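PDB 4XPX: bacteriohemerythrin from Methylococcus capsulatus, which binds oxygen at a site holding two iron atoms and may store it or deliver it to oxygen-requiring enzymes. Local coordinates for residues A[19-22]-A[23-26]; A[108-111]-A[112-116]. One frame throughout, in Å; residues are numbered along the deposited sequence.

Both contacts are local, each along about two turns of one helix inside the hemerythrin domain. Interaction 1 lies on helix 15-34 and comes first along the chain; interaction 2 follows on helix 103-121. Their centres are 13 Å apart, and the two helices touch directly where CG2 of I24 packs against CD1 of L113, 3.6 Å away. Each segment pair carries a histidine of the diiron site: H21 binds the iron of chain C, H116 that of chain B. E61 and D121 bridge the irons, each giving one carboxylate oxygen to either metal, and water 2 is bound to both. Two neighbouring helices thus bring their imidazoles to one oxygen-binding centre.

Interaction 1 of 2, residues A[19-22]-A[23-26]; sequences DQHK and TIFD. With FE2 (Fe (II) ion), chain C.
H21 and F25 are joined one turn apart on helix 15-34 of the hemerythrin four-helix bundle, and this turn delivers one ligand of the diiron site. The backbone bonds are the regular i to i+4 set: the amide of F25 gives its hydrogen to O of H21, I24 does the same to O of Q20, T23 to O of D19 and D26 to O of K22. OG1 of T23, placed beside its own backbone N, adds a weak bond to O of D19 at 3.4 Å. Water 1 lies 2.8 Å from O of K22 and 2.8 Å from OD1 of D26, linking backbone to carboxylate.

Side-chain contacts along the helix are few: CD1 of the F25 ring comes 3.1 Å from the carbonyl O of H21, which meets the ring obliquely. Near the plane of the imidazole, CD1 of I24 stands at the ring edge, 4.5 Å from CD2 of H21. The F25 ring meets those of W5 and F10 edge-to-face, and W5 also meets K22 in a cation-pi contact.

Metal binding falls to H21, whose iron also takes H57, E61 and D121. Q20 is a second-shell residue: its OE1 is hydrogen-bonded to ND1 of H57, which probably helps fix that imidazole. With CG beside the backbone N (chi1 -67°), the H21 ring reaches the iron through NE2 at 2.1 Å.

Interaction 2 of 2, residues A[108-111]-A[112-116]; sequences FVRD and WLVNH. With FE2 (Fe (II) ion), chain B.
The carbonyl O of D111 is gripped twice by N115, by the backbone N at 3.1 Å and by the side-chain ND2 at 2.7 Å. The two donors arrive from opposite faces of the carbonyl plane, and ND2 stands 38° out of it. D111 also holds its neighbour: NE of R110 forms a salt bridge to OD1 of D111 at 2.8 Å, meeting the carboxylate from above its plane, while NH2 adds a weak bond. The R110 chain, bent at chi2 and chi3, folds back to make this pairing and lays CD against CG1 of V114, 3.9 Å away. With alanine in place of R110, the D111 carboxylate is likely to lose its charged mate and a gap to open beside V114.

On the inner side of this helix of the four-helix hemerythrin bundle, CG1 of V109 lies alongside CD1 of L113 at 3.8 Å, pointing the same way toward helix 15-34. W112, facing helix 73-95, carries the contact on to the metal: its CH2 sits over the centre of the H116 imidazole, 3.2 Å above the plane. That ring, with CG anti to the backbone N (chi1 -177°), binds iron through NE2 at 2.2 Å, alongside H76, H80, E61 and D121.

Interaction 1 of 2, residues A[19-22]-A[23-26]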
ATOM      1  N   ASP A  19       8.537  -7.474   4.501  1.00  8.47           N
ATOM      2  CA  ASP A  19       9.517  -6.736   3.722  1.00  8.26           C
ATOM      3  C   ASP A  19       8.872  -5.801   2.729  1.00  7.81           C
ATOM      4  O   ASP A  19       9.301  -4.619   2.576  1.00  7.85           O
ATOM      5  CB  ASP A  19      10.416  -7.715   2.976  1.00  9.21           C
ATOM      6  CG  ASP A  19      11.392  -8.415   3.886  1.00 13.08           C
ATOM      7  OD1 ASP A  19      11.618  -7.979   5.029  1.00 16.75           O
ATOM      8  OD2 ASP A  19      11.869  -9.503   3.426  1.00 16.07           O
ATOM      9  N   GLN A  20       7.833  -6.278   2.052  1.00  8.05           N
ATOM     10  CA  GLN A  20       7.129  -5.402   1.099  1.00  7.59           C
ATOM     11  C   GLN A  20       6.438  -4.268   1.822  1.00  7.00           C
ATOM     12  O   GLN A  20       6.422  -3.127   1.324  1.00  7.46           O
ATOM     13  CB  GLN A  20       6.120  -6.234   0.233  1.00  7.71           C
ATOM     14  CG  GLN A  20       6.842  -7.198  -0.693  1.00  9.33           C
ATOM     15  CD  GLN A  20       5.890  -8.023  -1.523  1.00  7.91           C
ATOM     16  OE1 GLN A  20       4.773  -8.265  -1.203  1.00  9.18           O
ATOM     17  NE2 GLN A  20       6.348  -8.361  -2.730  1.00 12.19           N
ATOM     18  N   HIS A  21       5.868  -4.541   3.001  1.00  6.83           N
ATOM     19  CA  HIS A  21       5.266  -3.431   3.784  1.00  7.35           C
ATOM     20  C   HIS A  21       6.284  -2.383   4.128  1.00  7.07           C
ATOM     21  O   HIS A  21       6.032  -1.171   4.061  1.00  7.26           O
ATOM     22  CB  HIS A  21       4.595  -3.963   5.034  1.00  7.34           C
ATOM     23  CG  HIS A  21       3.390  -4.801   4.743  1.00  7.08           C
ATOM     24  ND1 HIS A  21       2.904  -5.757   5.615  1.00  7.47           N
ATOM     25  CD2 HIS A  21       2.536  -4.816   3.660  1.00  7.25           C
ATOM     26  CE1 HIS A  21       1.793  -6.278   5.070  1.00  7.33           C
ATOM     27  NE2 HIS A  21       1.543  -5.758   3.876  1.00  7.10           N
ATOM     28  N   LYS A  22       7.495  -2.825   4.556  1.00  6.97           N
ATOM     29  CA  LYS A  22       8.542  -1.841   4.913  1.00  7.35           C
ATOM     30  C   LYS A  22       8.905  -1.010   3.702  1.00  7.86           C
ATOM     31  O   LYS A  22       9.103   0.251   3.840  1.00  7.59           O
ATOM     32  CB  LYS A  22       9.750  -2.548   5.496  1.00  8.67           C
ATOM     33  CG  LYS A  22       9.519  -3.162   6.841  1.00  9.79           C
ATOM     34  CD  LYS A  22      10.679  -4.032   7.237  1.00 12.83           C
ATOM     35  CE  LYS A  22      10.323  -4.879   8.334  1.00 13.38           C
ATOM     36  NZ  LYS A  22      11.451  -5.631   8.929  1.00 13.66           N
ATOM     37  N   THR A  23       8.995  -1.611   2.491  1.00  7.37           N
ATOM     38  CA  THR A  23       9.248  -0.803   1.308  1.00  7.13           C
ATOM     39  C   THR A  23       8.122   0.168   1.039  1.00  6.50           C
ATOM     40  O   THR A  23       8.388   1.360   0.727  1.00  7.26           O
ATOM     41  CB  THR A  23       9.435  -1.727   0.087  1.00  7.29           C
ATOM     42  OG1 THR A  23      10.624  -2.507   0.242  1.00  8.29           O
ATOM     43  CG2 THR A  23       9.500  -0.948  -1.216  1.00  8.04           C
ATOM     44  N   ILE A  24       6.864  -0.256   1.150  1.00  6.49           N
ATOM     45  CA  ILE A  24       5.742   0.649   0.967  1.00  6.40           C
ATOM     46  C   ILE A  24       5.877   1.844   1.905  1.00  6.41           C
ATOM     47  O   ILE A  24       5.667   2.998   1.488  1.00  6.94           O
ATOM     48  CB  ILE A  24       4.422  -0.088   1.112  1.00  6.45           C
ATOM     49  CG1 ILE A  24       4.191  -1.057  -0.037  1.00  7.39           C
ATOM     50  CG2 ILE A  24       3.276   0.893   1.216  1.00  7.45           C
ATOM     51  CD1 ILE A  24       3.101  -2.073   0.170  1.00  8.36           C
ATOM     52  N   PHE A  25       6.139   1.575   3.153  1.00  6.60           N
ATOM     53  CA  PHE A  25       6.216   2.680   4.139  1.00  7.04           C
ATOM     54  C   PHE A  25       7.309   3.659   3.707  1.00  6.71           C
ATOM     55  O   PHE A  25       7.132   4.891   3.787  1.00  7.56           O
ATOM     56  CB  PHE A  25       6.510   2.192   5.550  1.00  7.58           C
ATOM     57  CG  PHE A  25       5.366   1.555   6.304  1.00  7.19           C
ATOM     58  CD1 PHE A  25       4.326   0.824   5.692  1.00  7.51           C
ATOM     59  CD2 PHE A  25       5.313   1.703   7.663  1.00  8.52           C
ATOM     60  CE1 PHE A  25       3.349   0.228   6.475  1.00  8.44           C
ATOM     61  CE2 PHE A  25       4.299   1.139   8.437  1.00  9.57           C
ATOM     62  CZ  PHE A  25       3.331   0.363   7.855  1.00  8.70           C
ATOM     63  N   ASP A  26       8.458   3.148   3.279  1.00  7.11           N
ATOM     64  CA  ASP A  26       9.552   4.044   2.841  1.00  8.14           C
ATOM     65  C   ASP A  26       9.122   4.854   1.642  1.00  7.48           C
ATOM     66  O   ASP A  26       9.458   6.074   1.526  1.00  8.48           O
ATOM     67  CB  ASP A  26      10.783   3.215   2.542  1.00  8.30           C
ATOM     68  CG  ASP A  26      11.543   2.736   3.732  1.00 12.52           C
ATOM     69  OD1 ASP A  26      11.327   3.216   4.884  1.00 15.97           O
ATOM     70  OD2 ASP A  26      12.474   1.811   3.588  1.00 15.51           O
TER
HETATM   71 FE   FE2 C 202      -0.176  -5.980   2.701  1.00  7.98          FE
HETATM   72  O   HOH W   1      10.137   1.162   6.313  1.00 17.98           O
HETATM   73  O   HOH W   2      -1.815  -5.499   1.692  1.00 10.45           O
HETATM   74  O   HOH W   3      -0.467  -3.482   2.685  1.00  4.72           O

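Interaction 2 of 2, residues A[108-111]-A[112-116]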
ATOM      1  N   PHE A 108      -3.988   9.672   3.539  1.00  7.57           N
ATOM      2  CA  PHE A 108      -5.017   8.689   3.212  1.00  8.26           C
ATOM      3  C   PHE A 108      -4.373   7.332   3.024  1.00  7.00           C
ATOM      4  O   PHE A 108      -4.869   6.308   3.538  1.00  7.73           O
ATOM      5  CB  PHE A 108      -5.817   9.114   1.978  1.00  8.55           C
ATOM      6  CG  PHE A 108      -6.645   7.967   1.456  1.00  8.45           C
ATOM      7  CD1 PHE A 108      -7.791   7.549   2.174  1.00 11.33           C
ATOM      8  CD2 PHE A 108      -6.218   7.210   0.397  1.00  9.37           C
ATOM      9  CE1 PHE A 108      -8.467   6.368   1.746  1.00 13.64           C
ATOM     10  CE2 PHE A 108      -6.930   6.100  -0.027  1.00 11.17           C
ATOM     11  CZ  PHE A 108      -8.043   5.686   0.676  1.00 14.84           C
ATOM     12  N   VAL A 109      -3.301   7.251   2.223  1.00  7.45           N
ATOM     13  CA  VAL A 109      -2.627   5.988   2.013  1.00  7.61           C
ATOM     14  C   VAL A 109      -2.148   5.422   3.365  1.00  7.07           C
ATOM     15  O   VAL A 109      -2.322   4.220   3.623  1.00  7.52           O
ATOM     16  CB  VAL A 109      -1.495   6.120   0.969  1.00  7.97           C
ATOM     17  CG1 VAL A 109      -0.728   4.817   0.853  1.00  9.59           C
ATOM     18  CG2 VAL A 109      -2.057   6.507  -0.365  1.00  9.46           C
ATOM     19  N   ARG A 110      -1.557   6.270   4.185  1.00  6.96           N
ATOM     20  CA  ARG A 110      -1.153   5.849   5.518  1.00  7.37           C
ATOM     21  C   ARG A 110      -2.338   5.280   6.295  1.00  7.43           C
ATOM     22  O   ARG A 110      -2.234   4.202   6.904  1.00  7.67           O
ATOM     23  CB  ARG A 110      -0.499   7.016   6.227  1.00  7.85           C
ATOM     24  CG  ARG A 110      -0.020   6.764   7.666  1.00  8.93           C
ATOM     25  CD  ARG A 110      -1.095   6.775   8.763  1.00  8.96           C
ATOM     26  NE  ARG A 110      -1.924   7.933   8.764  1.00  9.70           N
ATOM     27  CZ  ARG A 110      -1.569   9.085   9.268  1.00  9.04           C
ATOM     28  NH1 ARG A 110      -0.388   9.310   9.794  1.00  9.64           N
ATOM     29  NH2 ARG A 110      -2.490  10.054   9.177  1.00 11.14           N
ATOM     30  N   ASP A 111      -3.462   5.993   6.335  1.00  7.55           N
ATOM     31  CA  ASP A 111      -4.645   5.526   7.029  1.00  7.51           C
ATOM     32  C   ASP A 111      -5.062   4.154   6.539  1.00  7.14           C
ATOM     33  O   ASP A 111      -5.400   3.248   7.345  1.00  8.50           O
ATOM     34  CB  ASP A 111      -5.791   6.502   6.902  1.00  8.44           C
ATOM     35  CG  ASP A 111      -5.610   7.775   7.630  1.00  9.74           C
ATOM     36  OD1 ASP A 111      -4.730   7.875   8.513  1.00 10.46           O
ATOM     37  OD2 ASP A 111      -6.401   8.751   7.405  1.00 11.94           O
ATOM     38  N   TRP A 112      -5.090   3.990   5.211  1.00  7.33           N
ATOM     39  CA  TRP A 112      -5.512   2.717   4.644  1.00  7.64           C
ATOM     40  C   TRP A 112      -4.568   1.618   5.120  1.00  6.64           C
ATOM     41  O   TRP A 112      -5.043   0.521   5.538  1.00  7.26           O
ATOM     42  CB  TRP A 112      -5.536   2.821   3.112  1.00  7.87           C
ATOM     43  CG  TRP A 112      -6.133   1.624   2.456  1.00  7.76           C
ATOM     44  CD1 TRP A 112      -7.457   1.487   2.079  1.00  8.80           C
ATOM     45  CD2 TRP A 112      -5.507   0.386   2.174  1.00  7.50           C
ATOM     46  NE1 TRP A 112      -7.663   0.275   1.543  1.00  9.19           N
ATOM     47  CE2 TRP A 112      -6.489  -0.449   1.591  1.00  8.31           C
ATOM     48  CE3 TRP A 112      -4.233  -0.111   2.284  1.00  7.91           C
ATOM     49  CZ2 TRP A 112      -6.234  -1.754   1.172  1.00  8.81           C
ATOM     50  CZ3 TRP A 112      -3.945  -1.387   1.884  1.00  7.96           C
ATOM     51  CH2 TRP A 112      -4.975  -2.197   1.324  1.00  8.33           C
ATOM     52  N   LEU A 113      -3.266   1.852   5.064  1.00  6.69           N
ATOM     53  CA  LEU A 113      -2.275   0.839   5.414  1.00  7.47           C
ATOM     54  C   LEU A 113      -2.339   0.499   6.898  1.00  7.32           C
ATOM     55  O   LEU A 113      -2.223  -0.707   7.252  1.00  8.12           O
ATOM     56  CB  LEU A 113      -0.877   1.321   5.094  1.00  7.86           C
ATOM     57  CG  LEU A 113      -0.551   1.430   3.559  1.00  7.76           C
ATOM     58  CD1 LEU A 113       0.701   2.290   3.380  1.00  8.31           C
ATOM     59  CD2 LEU A 113      -0.337   0.019   3.000  1.00  8.99           C
ATOM     60  N   VAL A 114      -2.432   1.499   7.753  1.00  8.02           N
ATOM     61  CA  VAL A 114      -2.385   1.255   9.178  1.00  8.55           C
ATOM     62  C   VAL A 114      -3.630   0.503   9.653  1.00  8.64           C
ATOM     63  O   VAL A 114      -3.583  -0.112  10.730  1.00  9.63           O
ATOM     64  CB  VAL A 114      -2.035   2.458  10.000  1.00 10.38           C
ATOM     65  CG1 VAL A 114      -0.633   3.006   9.543  1.00 10.84           C
ATOM     66  CG2 VAL A 114      -2.996   3.337  10.084  1.00 12.21           C
ATOM     67  N   ASN A 115      -4.770   0.642   8.904  1.00  8.00           N
ATOM     68  CA  ASN A 115      -5.894  -0.235   9.191  1.00  7.93           C
ATOM     69  C   ASN A 115      -5.744  -1.603   8.532  1.00  7.66           C
ATOM     70  O   ASN A 115      -6.194  -2.609   9.080  1.00  8.87           O
ATOM     71  CB  ASN A 115      -7.206   0.419   8.755  1.00 20.00           C
ATOM     72  CG  ASN A 115      -7.601   1.584   9.640  1.00 20.00           C
ATOM     73  OD1 ASN A 115      -8.076   1.395  10.761  1.00 20.00           O
ATOM     74  ND2 ASN A 115      -7.404   2.799   9.142  1.00 20.00           N
ATOM     75  N   HIS A 116      -5.379  -1.644   7.255  1.00  6.91           N
ATOM     76  CA  HIS A 116      -5.401  -2.907   6.538  1.00  7.29           C
ATOM     77  C   HIS A 116      -4.379  -3.905   7.077  1.00  7.23           C
ATOM     78  O   HIS A 116      -4.672  -5.100   7.168  1.00  7.54           O
ATOM     79  CB  HIS A 116      -5.012  -2.633   5.055  1.00  7.18           C
ATOM     80  CG  HIS A 116      -5.063  -3.844   4.173  1.00  7.29           C
ATOM     81  ND1 HIS A 116      -6.224  -4.324   3.598  1.00  7.45           N
ATOM     82  CD2 HIS A 116      -4.066  -4.667   3.783  1.00  7.58           C
ATOM     83  CE1 HIS A 116      -5.906  -5.388   2.863  1.00  7.37           C
ATOM     84  NE2 HIS A 116      -4.616  -5.644   2.927  1.00  7.42           N
TER
HETATM   85 FE   FE2 B 201      -3.356  -7.143   2.006  1.00  7.01          FE
HETATM   86  O   HOH W   2      -1.815  -5.499   1.692  1.00 10.45           O